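Local coordinates for protein LP04448p (Drosophila melanogaster, PDB 2QK2) that probably binds tubulin through its TOG domains and tracks growing microtubule plus ends as the fly member (Mini spindles) of the XMAP215/Dis1 family, at residues D22-K27 against V58-K63; K62-K67 against A75-C80. All coordinates share one frame; numbering follows the deposited sequence.

Interaction 1 of 2, residues D22-K27 against V58-K63; sequences DKLEEK and VSALKK
In the HEAT-repeat array of this TOG domain, residues 22-27, on and after helix 20-24, meet helix 55-67 through L24 and E25 on one side and A60 and K63 on the other. The contact has an apolar part and a charged part. In the apolar part, L24 reaches across with its CD1 branch and touches the methyl of A60, CD1 to CB 3.9 Å. The nearest backbones are those of L24 and A60, with their CA atoms 7.9 Å apart. L24 is buried and also packs on S35 of helix 29-45. HEAT repeats are built from helices stacked side by side, and here the short helix 20-24 is joined to a helix of that stack.

The charged part is a salt bridge. K63 NZ donates to E25 OE2 at 3.0 Å. It comes to the syn side of that oxygen, 33° out of the carboxylate plane. The two side chains cross at about a right angle. K63 sends CG anti to its backbone N (chi1 177°), runs extended, and bends only at chi4 to bring NZ to the carboxylate. E25 bends at chi2, which turns its acid group toward K63. The same NZ also donates to a water at 2.9 Å. That water in turn donates to L24 O at 2.8 Å and so bridges K63 NZ to this carbonyl. Both E25 and K63 are exposed, so solvent probably weakens the pull between their charges.

Interaction 2 of 2, residues K62-K67 against A75-C80; sequences KKVITK and AMAGKC
V64 and I65 of helix 55-67 converge on the methyl of A77 in helix 71-88. V64 starts toward the other helix and brings CG1 to within 3.5 Å of A77 CB, tighter than usual for two carbons. This branch lies anti to its own backbone N (chi1 175°). I65 meets the same methyl with CG1, 3.6 Å from A77 CB. Its chain then runs on past A77, extended at chi2 (170°), so that the end of the side chain comes closer to the partner helix than its start suggests. CD1 lies over the backbone of G78, 3.7 Å from the CA of that residue. There G78 has no side chain, and the I65 methyl rests directly on main chain. Replacing I65 with an alanine would probably open a gap over G78 and leave the A77 methyl with V64 as its main partner. I65 also packs on L103 of helix 93-105. On the far side of helix 55-67, T66 OG1 donates to K62 O at 2.9 Å, and this carbonyl also accepts from T66 N. The axes of the two short helical segments approach to 8.4 Å, with 140° between their N-to-C directions. Successive helices running roughly antiparallel and packed side by side through apolar residues are what builds a HEAT-repeat solenoid such as this TOG domain.

Interaction 1 and interaction 2 use different faces of helix 55-67, and their centres are 9 Å apart. Their segments overlap at K62 and K63, but exposed K63 takes part only in interaction 1, whereas the four residues that touch in interaction 2 are all buried. The two are in direct packing contact. L24 CD2 of interaction 1 lies 4.1 Å from V64 CG2 of interaction 2, and L61 O is 3.9 Å from A77 CB. L61 CD2 also comes to 4.1 Å from C80 CB. Helix 55-67 therefore sits between helix 20-24 and helix 71-88. The centre of interaction 1 is about 21 Å, and that of interaction 2 about 13 Å, from the chain's centre.

Interaction 1 of 2, residues D22-K27 against V58-K63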
ATOM      1  N   ASP A  22      -4.404   1.855 -26.497  1.00 20.31           N
ATOM      2  CA  ASP A  22      -5.340   1.094 -27.317  1.00 22.74           C
ATOM      3  C   ASP A  22      -5.246  -0.402 -27.019  1.00 23.85           C
ATOM      4  O   ASP A  22      -6.264  -1.076 -26.872  1.00 22.94           O
ATOM      5  CB  ASP A  22      -5.089   1.339 -28.812  1.00 25.94           C
ATOM      6  CG  ASP A  22      -5.504   2.735 -29.254  1.00 28.70           C
ATOM      7  OD1 ASP A  22      -6.363   3.351 -28.584  1.00 27.59           O
ATOM      8  OD2 ASP A  22      -4.981   3.212 -30.281  1.00 33.19           O
ATOM      9  N   LYS A  23      -4.029  -0.928 -26.917  1.00 25.29           N
ATOM     10  CA  LYS A  23      -3.880  -2.353 -26.633  1.00 28.09           C
ATOM     11  C   LYS A  23      -4.484  -2.765 -25.293  1.00 28.18           C
ATOM     12  O   LYS A  23      -5.017  -3.874 -25.164  1.00 25.71           O
ATOM     13  CB  LYS A  23      -2.412  -2.762 -26.672  1.00 29.45           C
ATOM     14  CG  LYS A  23      -1.892  -3.122 -28.058  1.00 33.15           C
ATOM     15  CD  LYS A  23      -0.485  -3.695 -27.924  1.00 36.32           C
ATOM     16  CE  LYS A  23       0.060  -4.232 -29.224  1.00 37.02           C
ATOM     17  NZ  LYS A  23       1.458  -4.711 -29.012  1.00 38.56           N
ATOM     18  N   LEU A  24      -4.398  -1.883 -24.298  1.00 27.43           N
ATOM     19  CA  LEU A  24      -4.956  -2.184 -22.979  1.00 27.92           C
ATOM     20  C   LEU A  24      -6.470  -2.367 -23.054  1.00 29.03           C
ATOM     21  O   LEU A  24      -7.075  -2.939 -22.149  1.00 28.80           O
ATOM     22  CB  LEU A  24      -4.615  -1.074 -21.974  1.00 27.53           C
ATOM     23  CG  LEU A  24      -3.237  -1.191 -21.314  1.00 27.73           C
ATOM     24  CD1 LEU A  24      -3.032  -0.052 -20.323  1.00 28.92           C
ATOM     25  CD2 LEU A  24      -3.139  -2.536 -20.599  1.00 26.83           C
ATOM     26  N   GLU A  25      -7.077  -1.887 -24.139  1.00 30.76           N
ATOM     27  CA  GLU A  25      -8.520  -2.022 -24.325  1.00 33.68           C
ATOM     28  C   GLU A  25      -8.901  -3.278 -25.108  1.00 33.82           C
ATOM     29  O   GLU A  25     -10.087  -3.560 -25.287  1.00 33.43           O
ATOM     30  CB  GLU A  25      -9.089  -0.796 -25.044  1.00 36.37           C
ATOM     31  CG  GLU A  25      -9.113   0.476 -24.212  1.00 40.62           C
ATOM     32  CD  GLU A  25      -9.936   0.335 -22.942  1.00 42.79           C
ATOM     33  OE1 GLU A  25     -11.100  -0.109 -23.026  1.00 44.46           O
ATOM     34  OE2 GLU A  25      -9.421   0.678 -21.857  1.00 45.98           O
ATOM     35  N   GLU A  26      -7.906  -4.029 -25.577  1.00 32.69           N
ATOM     36  CA  GLU A  26      -8.167  -5.249 -26.343  1.00 33.78           C
ATOM     37  C   GLU A  26      -8.774  -6.341 -25.472  1.00 34.45           C
ATOM     38  O   GLU A  26      -8.500  -6.416 -24.271  1.00 33.81           O
ATOM     39  CB  GLU A  26      -6.874  -5.777 -26.966  1.00 32.59           C
ATOM     40  CG  GLU A  26      -6.252  -4.881 -28.015  1.00 34.13           C
ATOM     41  CD  GLU A  26      -7.009  -4.891 -29.335  1.00 36.21           C
ATOM     42  OE1 GLU A  26      -7.886  -5.763 -29.529  1.00 35.94           O
ATOM     43  OE2 GLU A  26      -6.713  -4.030 -30.188  1.00 38.09           O
ATOM     44  N   LYS A  27      -9.587  -7.195 -26.085  1.00 34.34           N
ATOM     45  CA  LYS A  27     -10.225  -8.291 -25.368  1.00 35.89           C
ATOM     46  C   LYS A  27      -9.260  -9.441 -25.112  1.00 34.36           C
ATOM     47  O   LYS A  27      -9.391 -10.162 -24.126  1.00 34.24           O
ATOM     48  CB  LYS A  27     -11.423  -8.823 -26.157  1.00 39.29           C
ATOM     49  CG  LYS A  27     -12.634  -7.915 -26.143  1.00 46.39           C
ATOM     50  CD  LYS A  27     -13.825  -8.609 -26.776  1.00 51.12           C
ATOM     51  CE  LYS A  27     -15.099  -7.796 -26.606  1.00 53.68           C
ATOM     52  NZ  LYS A  27     -16.273  -8.501 -27.202  1.00 55.79           N
ATOM     53  N   VAL A  58      -1.759   6.308 -14.596  1.00 17.07           N
ATOM     54  CA  VAL A  58      -2.253   5.800 -13.318  1.00 17.02           C
ATOM     55  C   VAL A  58      -3.686   5.276 -13.463  1.00 18.62           C
ATOM     56  O   VAL A  58      -4.034   4.220 -12.929  1.00 17.62           O
ATOM     57  CB  VAL A  58      -2.194   6.898 -12.219  1.00 18.35           C
ATOM     58  CG1 VAL A  58      -2.831   6.379 -10.913  1.00 17.45           C
ATOM     59  CG2 VAL A  58      -0.732   7.290 -11.962  1.00 18.22           C
ATOM     60  N   SER A  59      -4.515   6.011 -14.194  1.00 18.77           N
ATOM     61  CA  SER A  59      -5.894   5.591 -14.407  1.00 18.75           C
ATOM     62  C   SER A  59      -5.934   4.261 -15.171  1.00 19.85           C
ATOM     63  O   SER A  59      -6.722   3.373 -14.844  1.00 19.45           O
ATOM     64  CB  SER A  59      -6.654   6.667 -15.187  1.00 21.43           C
ATOM     65  OG  SER A  59      -8.016   6.308 -15.361  1.00 25.49           O
ATOM     66  N   ALA A  60      -5.083   4.126 -16.187  1.00 18.87           N
ATOM     67  CA  ALA A  60      -5.039   2.895 -16.980  1.00 20.55           C
ATOM     68  C   ALA A  60      -4.639   1.708 -16.103  1.00 19.48           C
ATOM     69  O   ALA A  60      -5.232   0.634 -16.189  1.00 19.97           O
ATOM     70  CB  ALA A  60      -4.050   3.051 -18.146  1.00 16.67           C
ATOM     71  N   LEU A  61      -3.628   1.902 -15.260  1.00 18.81           N
ATOM     72  CA  LEU A  61      -3.182   0.837 -14.376  1.00 18.33           C
ATOM     73  C   LEU A  61      -4.264   0.477 -13.364  1.00 19.13           C
ATOM     74  O   LEU A  61      -4.511  -0.702 -13.108  1.00 19.35           O
ATOM     75  CB  LEU A  61      -1.892   1.241 -13.650  1.00 18.22           C
ATOM     76  CG  LEU A  61      -0.668   1.356 -14.566  1.00 17.59           C
ATOM     77  CD1 LEU A  61       0.535   1.811 -13.744  1.00 17.93           C
ATOM     78  CD2 LEU A  61      -0.381   0.001 -15.232  1.00 15.36           C
ATOM     79  N   LYS A  62      -4.915   1.487 -12.795  1.00 18.07           N
ATOM     80  CA  LYS A  62      -5.982   1.236 -11.827  1.00 22.12           C
ATOM     81  C   LYS A  62      -7.105   0.428 -12.465  1.00 20.84           C
ATOM     82  O   LYS A  62      -7.677  -0.463 -11.839  1.00 21.25           O
ATOM     83  CB  LYS A  62      -6.568   2.548 -11.291  1.00 23.08           C
ATOM     84  CG  LYS A  62      -5.602   3.378 -10.458  1.00 32.79           C
ATOM     85  CD  LYS A  62      -6.310   4.027  -9.268  1.00 34.44           C
ATOM     86  CE  LYS A  62      -7.508   4.865  -9.696  1.00 37.72           C
ATOM     87  NZ  LYS A  62      -7.110   6.129 -10.367  1.00 40.92           N
ATOM     88  N   LYS A  63      -7.434   0.753 -13.712  1.00 20.83           N
ATOM     89  CA  LYS A  63      -8.495   0.042 -14.413  1.00 21.52           C
ATOM     90  C   LYS A  63      -8.156  -1.442 -14.529  1.00 21.75           C
ATOM     91  O   LYS A  63      -9.008  -2.303 -14.286  1.00 21.62           O
ATOM     92  CB  LYS A  63      -8.717   0.656 -15.801  1.00 24.63           C
ATOM     93  CG  LYS A  63      -9.765  -0.062 -16.641  1.00 30.75           C
ATOM     94  CD  LYS A  63     -10.138   0.756 -17.871  1.00 38.17           C
ATOM     95  CE  LYS A  63     -11.035  -0.029 -18.828  1.00 42.03           C
ATOM     96  NZ  LYS A  63     -10.273  -1.094 -19.557  1.00 44.24           N
TER
HETATM   97  O   HOH W   1      -7.599  -2.242 -19.495  1.00 25.32           O

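Interaction 2 of 2, residues K62-K67 against A75-C80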
ATOM      1  N   LYS A  62      -4.915   1.487 -12.795  1.00 18.07           N
ATOM      2  CA  LYS A  62      -5.982   1.236 -11.827  1.00 22.12           C
ATOM      3  C   LYS A  62      -7.105   0.428 -12.465  1.00 20.84           C
ATOM      4  O   LYS A  62      -7.677  -0.463 -11.839  1.00 21.25           O
ATOM      5  CB  LYS A  62      -6.568   2.548 -11.291  1.00 23.08           C
ATOM      6  CG  LYS A  62      -5.602   3.378 -10.458  1.00 32.79           C
ATOM      7  CD  LYS A  62      -6.310   4.027  -9.268  1.00 34.44           C
ATOM      8  CE  LYS A  62      -7.508   4.865  -9.696  1.00 37.72           C
ATOM      9  NZ  LYS A  62      -7.110   6.129 -10.367  1.00 40.92           N
ATOM     10  N   LYS A  63      -7.434   0.753 -13.712  1.00 20.83           N
ATOM     11  CA  LYS A  63      -8.495   0.042 -14.413  1.00 21.52           C
ATOM     12  C   LYS A  63      -8.156  -1.442 -14.529  1.00 21.75           C
ATOM     13  O   LYS A  63      -9.008  -2.303 -14.286  1.00 21.62           O
ATOM     14  CB  LYS A  63      -8.717   0.656 -15.801  1.00 24.63           C
ATOM     15  CG  LYS A  63      -9.765  -0.062 -16.641  1.00 30.75           C
ATOM     16  CD  LYS A  63     -10.138   0.756 -17.871  1.00 38.17           C
ATOM     17  CE  LYS A  63     -11.035  -0.029 -18.828  1.00 42.03           C
ATOM     18  NZ  LYS A  63     -10.273  -1.094 -19.557  1.00 44.24           N
ATOM     19  N   VAL A  64      -6.909  -1.746 -14.888  1.00 20.79           N
ATOM     20  CA  VAL A  64      -6.493  -3.139 -15.008  1.00 19.85           C
ATOM     21  C   VAL A  64      -6.588  -3.802 -13.642  1.00 20.81           C
ATOM     22  O   VAL A  64      -7.169  -4.875 -13.499  1.00 22.31           O
ATOM     23  CB  VAL A  64      -5.028  -3.273 -15.507  1.00 19.03           C
ATOM     24  CG1 VAL A  64      -4.608  -4.747 -15.497  1.00 19.94           C
ATOM     25  CG2 VAL A  64      -4.890  -2.700 -16.918  1.00 19.18           C
ATOM     26  N   ILE A  65      -6.017  -3.155 -12.631  1.00 21.68           N
ATOM     27  CA  ILE A  65      -6.018  -3.714 -11.284  1.00 21.66           C
ATOM     28  C   ILE A  65      -7.412  -4.010 -10.751  1.00 23.51           C
ATOM     29  O   ILE A  65      -7.670  -5.097 -10.228  1.00 23.19           O
ATOM     30  CB  ILE A  65      -5.281  -2.773 -10.297  1.00 21.63           C
ATOM     31  CG1 ILE A  65      -3.784  -2.767 -10.626  1.00 19.92           C
ATOM     32  CG2 ILE A  65      -5.525  -3.219  -8.853  1.00 21.25           C
ATOM     33  CD1 ILE A  65      -2.980  -1.711  -9.890  1.00 20.94           C
ATOM     34  N   THR A  66      -8.321  -3.059 -10.905  1.00 24.40           N
ATOM     35  CA  THR A  66      -9.666  -3.242 -10.385  1.00 26.97           C
ATOM     36  C   THR A  66     -10.662  -3.988 -11.270  1.00 28.70           C
ATOM     37  O   THR A  66     -11.574  -4.637 -10.751  1.00 29.79           O
ATOM     38  CB  THR A  66     -10.286  -1.884 -10.014  1.00 26.85           C
ATOM     39  OG1 THR A  66     -10.395  -1.078 -11.191  1.00 28.09           O
ATOM     40  CG2 THR A  66      -9.416  -1.161  -8.995  1.00 25.75           C
ATOM     41  N   LYS A  67     -10.497  -3.922 -12.589  1.00 27.47           N
ATOM     42  CA  LYS A  67     -11.459  -4.572 -13.481  1.00 28.88           C
ATOM     43  C   LYS A  67     -10.996  -5.746 -14.341  1.00 28.84           C
ATOM     44  O   LYS A  67     -11.835  -6.446 -14.904  1.00 28.24           O
ATOM     45  CB  LYS A  67     -12.081  -3.528 -14.415  1.00 33.03           C
ATOM     46  CG  LYS A  67     -12.734  -2.349 -13.715  1.00 38.69           C
ATOM     47  CD  LYS A  67     -13.865  -2.795 -12.813  1.00 43.23           C
ATOM     48  CE  LYS A  67     -14.594  -1.597 -12.217  1.00 47.66           C
ATOM     49  NZ  LYS A  67     -15.698  -2.020 -11.304  1.00 51.01           N
ATOM     50  N   ALA A  75      -1.586  -8.544 -11.460  1.00 20.72           N
ATOM     51  CA  ALA A  75      -0.274  -8.535 -10.804  1.00 20.26           C
ATOM     52  C   ALA A  75       0.714  -7.644 -11.544  1.00 20.87           C
ATOM     53  O   ALA A  75       1.454  -6.882 -10.922  1.00 19.59           O
ATOM     54  CB  ALA A  75       0.292  -9.960 -10.711  1.00 22.13           C
HETATM   55  N   MSE A  76       0.741  -7.744 -12.871  1.00 19.54           N
HETATM   56  CA  MSE A  76       1.659  -6.914 -13.656  1.00 19.66           C
HETATM   57  C   MSE A  76       1.331  -5.429 -13.484  1.00 19.29           C
HETATM   58  O   MSE A  76       2.230  -4.595 -13.360  1.00 18.50           O
HETATM   59  CB  MSE A  76       1.580  -7.264 -15.147  1.00 20.45           C
HETATM   60  CG  MSE A  76       2.126  -8.642 -15.538  1.00 23.54           C
HETATM   61 SE   MSE A  76       1.962  -8.865 -17.480  1.00 27.91          SE
HETATM   62  CE  MSE A  76       3.492  -7.845 -18.041  1.00 24.12           C
ATOM     63  N   ALA A  77       0.043  -5.104 -13.499  1.00 16.49           N
ATOM     64  CA  ALA A  77      -0.393  -3.720 -13.343  1.00 17.70           C
ATOM     65  C   ALA A  77      -0.046  -3.216 -11.937  1.00 17.01           C
ATOM     66  O   ALA A  77       0.325  -2.055 -11.758  1.00 16.20           O
ATOM     67  CB  ALA A  77      -1.898  -3.612 -13.597  1.00 14.71           C
ATOM     68  N   GLY A  78      -0.169  -4.092 -10.944  1.00 16.55           N
ATOM     69  CA  GLY A  78       0.171  -3.713  -9.585  1.00 17.46           C
ATOM     70  C   GLY A  78       1.659  -3.421  -9.488  1.00 20.08           C
ATOM     71  O   GLY A  78       2.071  -2.423  -8.899  1.00 21.56           O
ATOM     72  N   LYS A  79       2.470  -4.290 -10.084  1.00 19.04           N
ATOM     73  CA  LYS A  79       3.918  -4.120 -10.071  1.00 20.60           C
ATOM     74  C   LYS A  79       4.299  -2.801 -10.748  1.00 20.29           C
ATOM     75  O   LYS A  79       5.081  -2.016 -10.211  1.00 20.33           O
ATOM     76  CB  LYS A  79       4.589  -5.294 -10.794  1.00 22.33           C
ATOM     77  CG  LYS A  79       6.108  -5.235 -10.802  1.00 26.86           C
ATOM     78  CD  LYS A  79       6.649  -5.349  -9.391  1.00 32.49           C
ATOM     79  CE  LYS A  79       8.168  -5.373  -9.370  1.00 35.49           C
ATOM     80  NZ  LYS A  79       8.677  -5.526  -7.972  1.00 37.19           N
ATOM     81  N   CYS A  80       3.743  -2.557 -11.930  1.00 19.16           N
ATOM     82  CA  CYS A  80       4.028  -1.316 -12.649  1.00 18.84           C
ATOM     83  C   CYS A  80       3.656  -0.085 -11.820  1.00 17.15           C
ATOM     84  O   CYS A  80       4.378   0.910 -11.824  1.00 16.78           O
ATOM     85  CB  CYS A  80       3.262  -1.278 -13.976  1.00 18.74           C
ATOM     86  SG  CYS A  80       3.953  -2.329 -15.275  1.00 22.89           S
TER